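Local coordinates for protein tripartite terminase subunit 3 (Human herpesvirus 5, PDB 3N4P) that probably forms part of the motor that drives viral DNA into empty capsids, this chain being its C-terminal, magnesium-binding nuclease domain, at residues 64-69 against 265-270; 119-124 against 152-157; 210-215 against 219-224. All coordinates share one frame; numbering follows the deposited sequence.

Contact 1 (64-69 against 265-270); sequences YVYLDP and TYLCDD
The aromatic ring of Tyr64 lies with one face against Cys268: Cys268 CA stands 4.0 Å from the ring centroid, only 8° off the normal, a CH-pi contact centred on the ring. The sulfur of the same residue comes in obliquely, 35° off the normal, and Cys268 SG closes to 3.4 Å from Tyr64 CD1, a sulfur-aromatic contact along the CD1 and CE1 flank, across the ring from the flank that Leu267 O approaches. That oxygen comes in obliquely by CD2 and CE2, 3.9 Å from Tyr64 CE2. With CG beside the backbone N and anti to the carbonyl carbon (chi1 -67°), the ring is laid against the Cys268 backbone. Two residues on along strand 62-67, Tyr66 points to the same side, and its CD1 meets Leu267 CD2 at 4.2 Å. Val65 and Leu67, between and beyond the tyrosines, serve the opposite side of the sheet, the usual alternation of a strand. Tyr66 also touches Glu139, a magnesium ligand like Asp68 of the same segment. Tyrosines suit these places because each offers a broad apolar surface to segment 265-270. No hydrogen bond crosses the interface, so the segments are held together here by dispersion and by the weak attraction of a C-H and a polarisable sulfur for pi electrons; the flanking amides probably make the hydrogen on Cys268 CA slightly acidic and favour that attraction.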
loop_
_atom_site.group_PDB
_atom_site.type_symbol
_atom_site.label_atom_id
_atom_site.label_comp_id
_atom_site.label_asym_id
_atom_site.label_seq_id
_atom_site.Cartn_x
_atom_site.Cartn_y
_atom_site.Cartn_z
ATOM N N TYR B 64 -10.611 -12.099 -12.577
ATOM C CA TYR B 64 -10.433 -13.553 -12.581
ATOM C C TYR B 64 -10.799 -14.079 -11.192
ATOM O O TYR B 64 -10.266 -13.580 -10.177
ATOM C CB TYR B 64 -8.945 -13.901 -12.912
ATOM C CG TYR B 64 -8.622 -13.506 -14.329
ATOM C CD1 TYR B 64 -8.245 -12.199 -14.632
ATOM C CD2 TYR B 64 -8.838 -14.405 -15.396
ATOM C CE1 TYR B 64 -7.979 -11.799 -16.003
ATOM C CE2 TYR B 64 -8.582 -14.034 -16.791
ATOM C CZ TYR B 64 -8.174 -12.714 -17.069
ATOM O OH TYR B 64 -7.973 -12.295 -18.383
ATOM N N VAL B 65 -11.669 -15.073 -11.102
ATOM C CA VAL B 65 -11.870 -15.691 -9.795
ATOM C C VAL B 65 -11.716 -17.232 -9.785
ATOM O O VAL B 65 -12.031 -17.894 -10.742
ATOM C CB VAL B 65 -13.292 -15.299 -9.094
ATOM C CG1 VAL B 65 -14.085 -14.144 -9.748
ATOM C CG2 VAL B 65 -14.075 -16.484 -8.780
ATOM N N TYR B 66 -11.372 -17.808 -8.644
ATOM C CA TYR B 66 -11.279 -19.248 -8.558
ATOM C C TYR B 66 -11.861 -19.668 -7.254
ATOM O O TYR B 66 -11.573 -19.045 -6.239
ATOM C CB TYR B 66 -9.792 -19.594 -8.457
ATOM C CG TYR B 66 -9.479 -21.032 -8.266
ATOM C CD1 TYR B 66 -9.345 -21.886 -9.370
ATOM C CD2 TYR B 66 -9.221 -21.548 -6.994
ATOM C CE1 TYR B 66 -8.982 -23.247 -9.208
ATOM C CE2 TYR B 66 -8.884 -22.905 -6.819
ATOM C CZ TYR B 66 -8.762 -23.736 -7.928
ATOM O OH TYR B 66 -8.413 -25.054 -7.767
ATOM N N LEU B 67 -12.550 -20.802 -7.249
ATOM C CA LEU B 67 -12.932 -21.397 -5.993
ATOM C C LEU B 67 -12.878 -22.896 -6.075
ATOM O O LEU B 67 -13.015 -23.482 -7.141
ATOM C CB LEU B 67 -14.347 -20.952 -5.553
ATOM C CG LEU B 67 -15.501 -21.360 -6.462
ATOM C CD1 LEU B 67 -16.887 -21.568 -5.702
ATOM C CD2 LEU B 67 -15.658 -20.284 -7.510
ATOM N N ASP B 68 -12.704 -23.508 -4.917
ATOM C CA ASP B 68 -12.656 -24.964 -4.791
ATOM C C ASP B 68 -13.705 -25.417 -3.820
ATOM O O ASP B 68 -13.423 -25.539 -2.624
ATOM C CB ASP B 68 -11.268 -25.412 -4.278
ATOM C CG ASP B 68 -11.193 -26.931 -4.014
ATOM O OD1 ASP B 68 -12.176 -27.679 -4.263
ATOM O OD2 ASP B 68 -10.129 -27.385 -3.560
ATOM N N PRO B 69 -14.930 -25.674 -4.310
ATOM C CA PRO B 69 -15.965 -25.974 -3.322
ATOM C C PRO B 69 -15.612 -27.246 -2.566
ATOM O O PRO B 69 -15.171 -28.237 -3.175
ATOM C CB PRO B 69 -17.253 -26.159 -4.160
ATOM C CG PRO B 69 -16.794 -26.334 -5.572
ATOM C CD PRO B 69 -15.426 -25.695 -5.700
ATOM N N THR B 265 -4.427 -16.197 -9.916
ATOM C CA THR B 265 -3.320 -15.452 -10.535
ATOM C C THR B 265 -2.776 -16.188 -11.760
ATOM O O THR B 265 -2.602 -15.590 -12.814
ATOM C CB THR B 265 -2.204 -15.095 -9.502
ATOM O OG1 THR B 265 -1.631 -16.288 -8.938
ATOM C CG2 THR B 265 -2.804 -14.296 -8.359
ATOM N N TYR B 266 -2.569 -17.492 -11.632
ATOM C CA TYR B 266 -2.178 -18.363 -12.707
ATOM C C TYR B 266 -3.114 -18.350 -13.948
ATOM O O TYR B 266 -2.629 -18.307 -15.101
ATOM C CB TYR B 266 -2.113 -19.771 -12.152
ATOM C CG TYR B 266 -1.582 -20.810 -13.090
ATOM C CD1 TYR B 266 -0.227 -20.781 -13.495
ATOM C CD2 TYR B 266 -2.403 -21.853 -13.546
ATOM C CE1 TYR B 266 0.294 -21.728 -14.340
ATOM C CE2 TYR B 266 -1.876 -22.840 -14.396
ATOM C CZ TYR B 266 -0.526 -22.753 -14.794
ATOM O OH TYR B 266 0.037 -23.690 -15.627
ATOM N N LEU B 267 -4.439 -18.411 -13.748
ATOM C CA LEU B 267 -5.270 -18.470 -14.924
ATOM C C LEU B 267 -5.436 -17.092 -15.551
ATOM O O LEU B 267 -6.044 -16.985 -16.590
ATOM C CB LEU B 267 -6.622 -19.098 -14.665
ATOM C CG LEU B 267 -7.037 -20.549 -14.403
ATOM C CD1 LEU B 267 -6.040 -21.658 -14.777
ATOM C CD2 LEU B 267 -7.524 -20.695 -13.017
ATOM N N CYS B 268 -4.920 -16.042 -14.919
ATOM C CA CYS B 268 -4.705 -14.748 -15.618
ATOM C C CYS B 268 -4.024 -14.796 -17.020
ATOM O O CYS B 268 -4.450 -14.057 -17.913
ATOM C CB CYS B 268 -3.960 -13.715 -14.748
ATOM S SG CYS B 268 -4.964 -12.423 -13.887
ATOM N N ASP B 269 -2.997 -15.622 -17.256
ATOM C CA ASP B 269 -2.316 -15.542 -18.571
ATOM C C ASP B 269 -3.149 -16.000 -19.783
ATOM O O ASP B 269 -4.084 -16.747 -19.644
ATOM C CB ASP B 269 -0.974 -16.242 -18.607
ATOM C CG ASP B 269 -0.104 -15.740 -19.784
ATOM O OD1 ASP B 269 0.387 -14.590 -19.684
ATOM O OD2 ASP B 269 0.049 -16.455 -20.822
ATOM N N ASP B 270 -2.741 -15.570 -20.977
ATOM C CA ASP B 270 -3.471 -15.830 -22.249
ATOM C C ASP B 270 -3.417 -17.275 -22.736
ATOM O O ASP B 270 -4.257 -17.701 -23.542
ATOM C CB ASP B 270 -2.953 -14.926 -23.363
ATOM C CG ASP B 270 -2.736 -13.493 -22.905
ATOM O OD1 ASP B 270 -2.950 -13.183 -21.698
ATOM O OD2 ASP B 270 -2.318 -12.685 -23.769
#

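Contact 2 (119-124 against 152-157); sequences HMIISV and CLIRQS
Ile121 and Ile154 meet with their side chains crossed at about a right angle, the long branch of one against the short branch of the other: Ile121 CD1 lies 4.2 Å from Ile154 CG2. In Ile154 the CG1 arm sits beside the backbone N (chi1 -72°), which puts CG2 anti to that N and turns this methyl to helix 109-127. The same arrangement of branches in Ile121 carries its CD1 forward to meet it. One residue along, Ile122 brings its own CD1 over the backbone of the partner helix, 4.1 Å from Ser157 O, so a methyl rests beside a carbonyl rather than beside a side chain. Ser157 points its CB toward helix 109-127, but its hydroxyl is bonded to Glu115, about two turns before Ile122 on that helix. Ala114 and Ala118 also belong to this interface, touching Leu153, Ile154 and Ser157; their small side chains are consistent with the two helices lying close there. Both helices pack on one side of the central sheet, Ile121 reaching Val65 and Ile154 reaching Leu67. In Ile154 the beta branch lets CG2 meet the neighbouring helix while CD1 goes to the sheet. With 114 Å² buried between the segments and no hydrogen bond across them, cohesion rests on methyl contacts, one of them against a carbonyl, and a polar tie between the helices comes from Ser157 and Glu115.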
loop_
_atom_site.group_PDB
_atom_site.type_symbol
_atom_site.label_atom_id
_atom_site.label_comp_id
_atom_site.label_asym_id
_atom_site.label_seq_id
_atom_site.Cartn_x
_atom_site.Cartn_y
_atom_site.Cartn_z
ATOM N N HIS B 119 -21.763 -12.917 -3.744
ATOM C CA HIS B 119 -21.782 -11.717 -2.934
ATOM C C HIS B 119 -20.405 -11.017 -2.952
ATOM O O HIS B 119 -20.299 -9.776 -3.098
ATOM C CB HIS B 119 -22.146 -12.153 -1.526
ATOM C CG HIS B 119 -22.462 -11.041 -0.601
ATOM N ND1 HIS B 119 -22.833 -9.783 -1.041
ATOM C CD2 HIS B 119 -22.462 -10.985 0.751
ATOM C CE1 HIS B 119 -23.062 -9.005 0.008
ATOM N NE2 HIS B 119 -22.846 -9.709 1.105
ATOM N N MET B 120 -19.324 -11.771 -2.867
ATOM C CA MET B 120 -18.021 -11.098 -2.938
ATOM C C MET B 120 -17.818 -10.413 -4.311
ATOM O O MET B 120 -17.349 -9.272 -4.369
ATOM C CB MET B 120 -16.897 -12.079 -2.726
ATOM C CG MET B 120 -15.466 -11.486 -3.152
ATOM S SD MET B 120 -14.295 -12.797 -3.487
ATOM C CE MET B 120 -14.690 -13.347 -5.137
ATOM N N ILE B 121 -18.095 -11.133 -5.395
ATOM C CA ILE B 121 -17.984 -10.628 -6.778
ATOM C C ILE B 121 -18.790 -9.338 -7.066
ATOM O O ILE B 121 -18.239 -8.412 -7.671
ATOM C CB ILE B 121 -18.422 -11.734 -7.789
ATOM C CG1 ILE B 121 -17.325 -12.819 -7.870
ATOM C CG2 ILE B 121 -18.756 -11.146 -9.212
ATOM C CD1 ILE B 121 -18.049 -14.217 -8.302
ATOM N N ILE B 122 -20.045 -9.301 -6.638
ATOM C CA ILE B 122 -20.902 -8.135 -6.755
ATOM C C ILE B 122 -20.315 -6.943 -5.992
ATOM O O ILE B 122 -20.283 -5.835 -6.533
ATOM C CB ILE B 122 -22.337 -8.485 -6.321
ATOM C CG1 ILE B 122 -22.939 -9.557 -7.255
ATOM C CG2 ILE B 122 -23.332 -7.225 -6.206
ATOM C CD1 ILE B 122 -24.059 -10.396 -6.416
ATOM N N SER B 123 -19.807 -7.135 -4.764
ATOM C CA SER B 123 -19.204 -5.994 -4.077
ATOM C C SER B 123 -17.963 -5.502 -4.818
ATOM O O SER B 123 -17.731 -4.309 -4.871
ATOM C CB SER B 123 -18.813 -6.333 -2.647
ATOM O OG SER B 123 -20.001 -6.722 -1.955
ATOM N N VAL B 124 -17.149 -6.426 -5.319
ATOM C CA VAL B 124 -15.959 -6.066 -6.025
ATOM C C VAL B 124 -16.312 -5.280 -7.279
ATOM O O VAL B 124 -15.653 -4.264 -7.545
ATOM C CB VAL B 124 -15.143 -7.259 -6.429
ATOM C CG1 VAL B 124 -13.978 -6.834 -7.458
ATOM C CG2 VAL B 124 -14.509 -7.924 -5.219
ATOM N N CYS B 152 -23.338 -22.693 -12.200
ATOM C CA CYS B 152 -24.618 -22.218 -12.676
ATOM C C CYS B 152 -25.266 -21.332 -11.617
ATOM O O CYS B 152 -25.848 -20.321 -11.953
ATOM C CB CYS B 152 -25.473 -23.418 -13.128
ATOM S SG CYS B 152 -27.161 -23.026 -13.368
ATOM N N LEU B 153 -25.074 -21.638 -10.334
ATOM C CA LEU B 153 -25.689 -20.802 -9.283
ATOM C C LEU B 153 -25.012 -19.471 -9.163
ATOM O O LEU B 153 -25.635 -18.498 -8.873
ATOM C CB LEU B 153 -25.829 -21.500 -7.915
ATOM C CG LEU B 153 -26.785 -22.696 -7.819
ATOM C CD1 LEU B 153 -26.296 -23.658 -6.743
ATOM C CD2 LEU B 153 -28.310 -22.367 -7.594
ATOM N N ILE B 154 -23.728 -19.423 -9.436
ATOM C CA ILE B 154 -22.943 -18.209 -9.334
ATOM C C ILE B 154 -23.370 -17.289 -10.452
ATOM O O ILE B 154 -23.632 -16.100 -10.215
ATOM C CB ILE B 154 -21.450 -18.498 -9.520
ATOM C CG1 ILE B 154 -20.875 -19.239 -8.285
ATOM C CG2 ILE B 154 -20.668 -17.114 -9.743
ATOM C CD1 ILE B 154 -19.431 -19.625 -8.385
ATOM N N ARG B 155 -23.379 -17.801 -11.679
ATOM C CA ARG B 155 -23.766 -17.015 -12.843
ATOM C C ARG B 155 -25.169 -16.388 -12.586
ATOM O O ARG B 155 -25.409 -15.216 -12.858
ATOM C CB ARG B 155 -23.823 -17.916 -14.087
ATOM C CG ARG B 155 -23.977 -17.198 -15.431
ATOM C CD ARG B 155 -24.535 -18.147 -16.528
ATOM N NE ARG B 155 -25.564 -19.043 -16.002
ATOM C CZ ARG B 155 -26.853 -18.741 -15.836
ATOM N NH1 ARG B 155 -27.334 -17.535 -16.151
ATOM N NH2 ARG B 155 -27.675 -19.657 -15.319
ATOM N N GLN B 156 -26.047 -17.188 -12.034
ATOM C CA GLN B 156 -27.351 -16.729 -11.569
ATOM C C GLN B 156 -27.404 -15.517 -10.604
ATOM O O GLN B 156 -28.116 -14.545 -10.896
ATOM C CB GLN B 156 -28.055 -17.896 -10.919
ATOM C CG GLN B 156 -28.908 -18.611 -11.835
ATOM C CD GLN B 156 -29.621 -19.786 -11.155
ATOM O OE1 GLN B 156 -29.421 -20.964 -11.554
ATOM N NE2 GLN B 156 -30.417 -19.489 -10.105
ATOM N N SER B 157 -26.708 -15.580 -9.451
ATOM C CA SER B 157 -26.692 -14.423 -8.519
ATOM C C SER B 157 -26.054 -13.225 -9.187
ATOM O O SER B 157 -26.600 -12.121 -9.143
ATOM C CB SER B 157 -25.961 -14.652 -7.177
ATOM O OG SER B 157 -26.377 -15.840 -6.552
#

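Contact 3 (210-215 against 219-224); sequences LVSYTI and HDPIEY
Ile215 O lies close to both the backbone N and the backbone O of His219, and of these two atoms only the N is a hydrogen-bond partner. It accepts from His219 N at 3.1 Å, with the donor nearly in line with the carbonyl (C=O...N angle 165°), while His219 O also stands 3.1 Å from Ile215 O, a pair of acceptors that probably repel. The bond ties the two ends of the short connection between the segments. Before it, Ser212 OG accepts from Ile215 N at 3.1 Å, forming an ST motif that curls the chain as it leaves strand 204-211; the same hydroxyl has its stronger partner in Leu97 O of the adjoining strand. After it, Asp220 is the N-cap of helix 221-229: Ile222 N reaches Asp220 OD1 at 3.3 Å from above the carboxylate plane, 67° out of it, and OD2 forms a salt bridge with Arg47. Pro221 opens the first turn, where its missing N-H costs nothing. The whole is a strand-to-helix connection at an edge of the ribonuclease H-like sheet, with a hydrophobic seam folded inside it. At its middle Ile215 sends its branches two ways. CG2, anti to the backbone N because CG1 sits beside it (chi1 -58°), rests 3.7 Å from Pro221 CA; CD1 comes 4.0 Å from Tyr224 CD1, the isoleucine and tyrosine side chains crossing at about a right angle. Ser212 CB meets Pro221 CG at 3.8 Å, the compact, rigid proline ring fitting against the short serine side chain. Leu210, still on the strand, reaches over with CD2 to touch Ile222 CD1 at 3.8 Å. Tyr224 combines an apolar ring for Ile215 with a hydroxyl that hydrogen-bonds His99 on strand 91-100.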
loop_
_atom_site.group_PDB
_atom_site.type_symbol
_atom_site.label_atom_id
_atom_site.label_comp_id
_atom_site.label_asym_id
_atom_site.label_seq_id
_atom_site.Cartn_x
_atom_site.Cartn_y
_atom_site.Cartn_z
ATOM N N LEU B 210 -10.049 -4.353 -0.464
ATOM C CA LEU B 210 -10.229 -5.797 -0.497
ATOM C C LEU B 210 -11.572 -6.297 0.192
ATOM O O LEU B 210 -11.833 -6.045 1.354
ATOM C CB LEU B 210 -9.011 -6.396 0.191
ATOM C CG LEU B 210 -8.753 -7.880 0.513
ATOM C CD1 LEU B 210 -9.966 -8.745 0.570
ATOM C CD2 LEU B 210 -7.755 -8.459 -0.394
ATOM N N VAL B 211 -12.399 -7.011 -0.551
ATOM C CA VAL B 211 -13.740 -7.431 -0.039
ATOM C C VAL B 211 -13.599 -8.776 0.600
ATOM O O VAL B 211 -12.983 -9.638 0.025
ATOM C CB VAL B 211 -14.722 -7.576 -1.228
ATOM C CG1 VAL B 211 -16.050 -8.264 -0.782
ATOM C CG2 VAL B 211 -14.955 -6.230 -1.822
ATOM N N SER B 212 -14.110 -8.941 1.809
ATOM C CA SER B 212 -14.155 -10.266 2.392
ATOM C C SER B 212 -15.191 -10.416 3.473
ATOM O O SER B 212 -14.903 -10.086 4.605
ATOM C CB SER B 212 -12.843 -10.599 3.056
ATOM O OG SER B 212 -12.998 -11.897 3.626
ATOM N N TYR B 213 -16.358 -10.967 3.160
ATOM C CA TYR B 213 -17.435 -11.008 4.133
ATOM C C TYR B 213 -17.229 -12.119 5.163
ATOM O O TYR B 213 -17.797 -12.059 6.254
ATOM C CB TYR B 213 -18.792 -11.183 3.446
ATOM C CG TYR B 213 -19.155 -9.940 2.656
ATOM C CD1 TYR B 213 -19.083 -9.938 1.255
ATOM C CD2 TYR B 213 -19.611 -8.775 3.320
ATOM C CE1 TYR B 213 -19.438 -8.830 0.522
ATOM C CE2 TYR B 213 -19.960 -7.621 2.600
ATOM C CZ TYR B 213 -19.863 -7.657 1.176
ATOM O OH TYR B 213 -20.234 -6.556 0.413
ATOM N N THR B 214 -16.436 -13.147 4.839
ATOM C CA THR B 214 -16.317 -14.273 5.768
ATOM C C THR B 214 -15.059 -14.136 6.611
ATOM O O THR B 214 -14.908 -14.875 7.593
ATOM C CB THR B 214 -16.205 -15.654 5.052
ATOM O OG1 THR B 214 -15.030 -15.669 4.247
ATOM C CG2 THR B 214 -17.444 -15.917 4.193
ATOM N N ILE B 215 -14.104 -13.246 6.223
ATOM C CA ILE B 215 -12.909 -13.084 7.018
ATOM C C ILE B 215 -12.837 -11.765 7.808
ATOM O O ILE B 215 -12.291 -11.763 8.903
ATOM C CB ILE B 215 -11.629 -13.246 6.112
ATOM C CG1 ILE B 215 -11.640 -14.630 5.431
ATOM C CG2 ILE B 215 -10.302 -13.035 6.900
ATOM C CD1 ILE B 215 -10.612 -14.651 4.196
ATOM N N HIS B 219 -10.423 -11.207 11.288
ATOM C CA HIS B 219 -9.013 -10.921 11.027
ATOM C C HIS B 219 -8.927 -9.903 9.940
ATOM O O HIS B 219 -9.773 -9.891 9.050
ATOM C CB HIS B 219 -8.231 -12.130 10.457
ATOM C CG HIS B 219 -8.160 -13.282 11.385
ATOM N ND1 HIS B 219 -8.844 -14.463 11.153
ATOM C CD2 HIS B 219 -7.476 -13.459 12.542
ATOM C CE1 HIS B 219 -8.609 -15.315 12.138
ATOM N NE2 HIS B 219 -7.802 -14.725 13.003
ATOM N N ASP B 220 -7.866 -9.100 9.957
ATOM C CA ASP B 220 -7.359 -8.518 8.643
ATOM C C ASP B 220 -7.136 -9.647 7.617
ATOM O O ASP B 220 -6.358 -10.558 7.923
ATOM C CB ASP B 220 -6.075 -7.685 8.917
ATOM C CG ASP B 220 -5.348 -7.245 7.593
ATOM O OD1 ASP B 220 -5.956 -7.190 6.471
ATOM O OD2 ASP B 220 -4.135 -6.971 7.692
ATOM N N PRO B 221 -7.849 -9.655 6.450
ATOM C CA PRO B 221 -7.738 -10.791 5.506
ATOM C C PRO B 221 -6.356 -11.042 4.966
ATOM O O PRO B 221 -5.974 -12.211 4.703
ATOM C CB PRO B 221 -8.653 -10.430 4.321
ATOM C CG PRO B 221 -9.738 -9.414 4.926
ATOM C CD PRO B 221 -9.004 -8.759 6.147
ATOM N N ILE B 222 -5.610 -9.956 4.740
ATOM C CA ILE B 222 -4.236 -10.074 4.344
ATOM C C ILE B 222 -3.314 -10.688 5.416
ATOM O O ILE B 222 -2.391 -11.471 5.096
ATOM C CB ILE B 222 -3.696 -8.725 3.818
ATOM C CG1 ILE B 222 -4.468 -8.282 2.521
ATOM C CG2 ILE B 222 -2.200 -8.827 3.670
ATOM C CD1 ILE B 222 -4.550 -9.403 1.479
ATOM N N GLU B 223 -3.534 -10.373 6.685
ATOM C CA GLU B 223 -2.764 -11.047 7.797
ATOM C C GLU B 223 -3.094 -12.543 7.893
ATOM O O GLU B 223 -2.202 -13.395 8.029
ATOM C CB GLU B 223 -3.005 -10.351 9.138
ATOM C CG GLU B 223 -2.462 -11.083 10.406
ATOM C CD GLU B 223 -2.099 -10.122 11.599
ATOM O OE1 GLU B 223 -2.993 -9.362 12.100
ATOM O OE2 GLU B 223 -0.916 -10.171 12.062
ATOM N N TYR B 224 -4.368 -12.878 7.703
ATOM C CA TYR B 224 -4.815 -14.244 7.604
ATOM C C TYR B 224 -4.173 -14.986 6.408
ATOM O O TYR B 224 -3.742 -16.129 6.550
ATOM C CB TYR B 224 -6.329 -14.214 7.421
ATOM C CG TYR B 224 -6.969 -15.567 7.418
ATOM C CD1 TYR B 224 -7.446 -16.127 6.236
ATOM C CD2 TYR B 224 -7.127 -16.305 8.624
ATOM C CE1 TYR B 224 -8.056 -17.384 6.231
ATOM C CE2 TYR B 224 -7.724 -17.579 8.622
ATOM C CZ TYR B 224 -8.200 -18.096 7.434
ATOM O OH TYR B 224 -8.814 -19.329 7.444
#

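Strand 62-67 joins contacts 1 and 2: its tyrosines face segment 265-270, while on the other side Val65 CG1 lies 4.0 Å from Ile121 CG1 and Leu67 CD2 lies 3.9 Å from Ile154 CD1. Helix 109-127 then carries the packing on to contact 3, where Val124 CG2 is 3.8 Å from Val211 CG2 and His119 stacks on Tyr213. Contacts 1 and 3 do not touch, their nearest atoms being about 11 Å apart. Contact 1 includes Asp68 of the Asp68 and Glu139 magnesium site, and the Tyr66 side chain is about 7 Å from a magnesium ion. In contact 3 the Ile222 side chain is about 7 Å from a bound magnesium ion, and that of Tyr224 about 7 Å from that of the predicted catalytic Asp256.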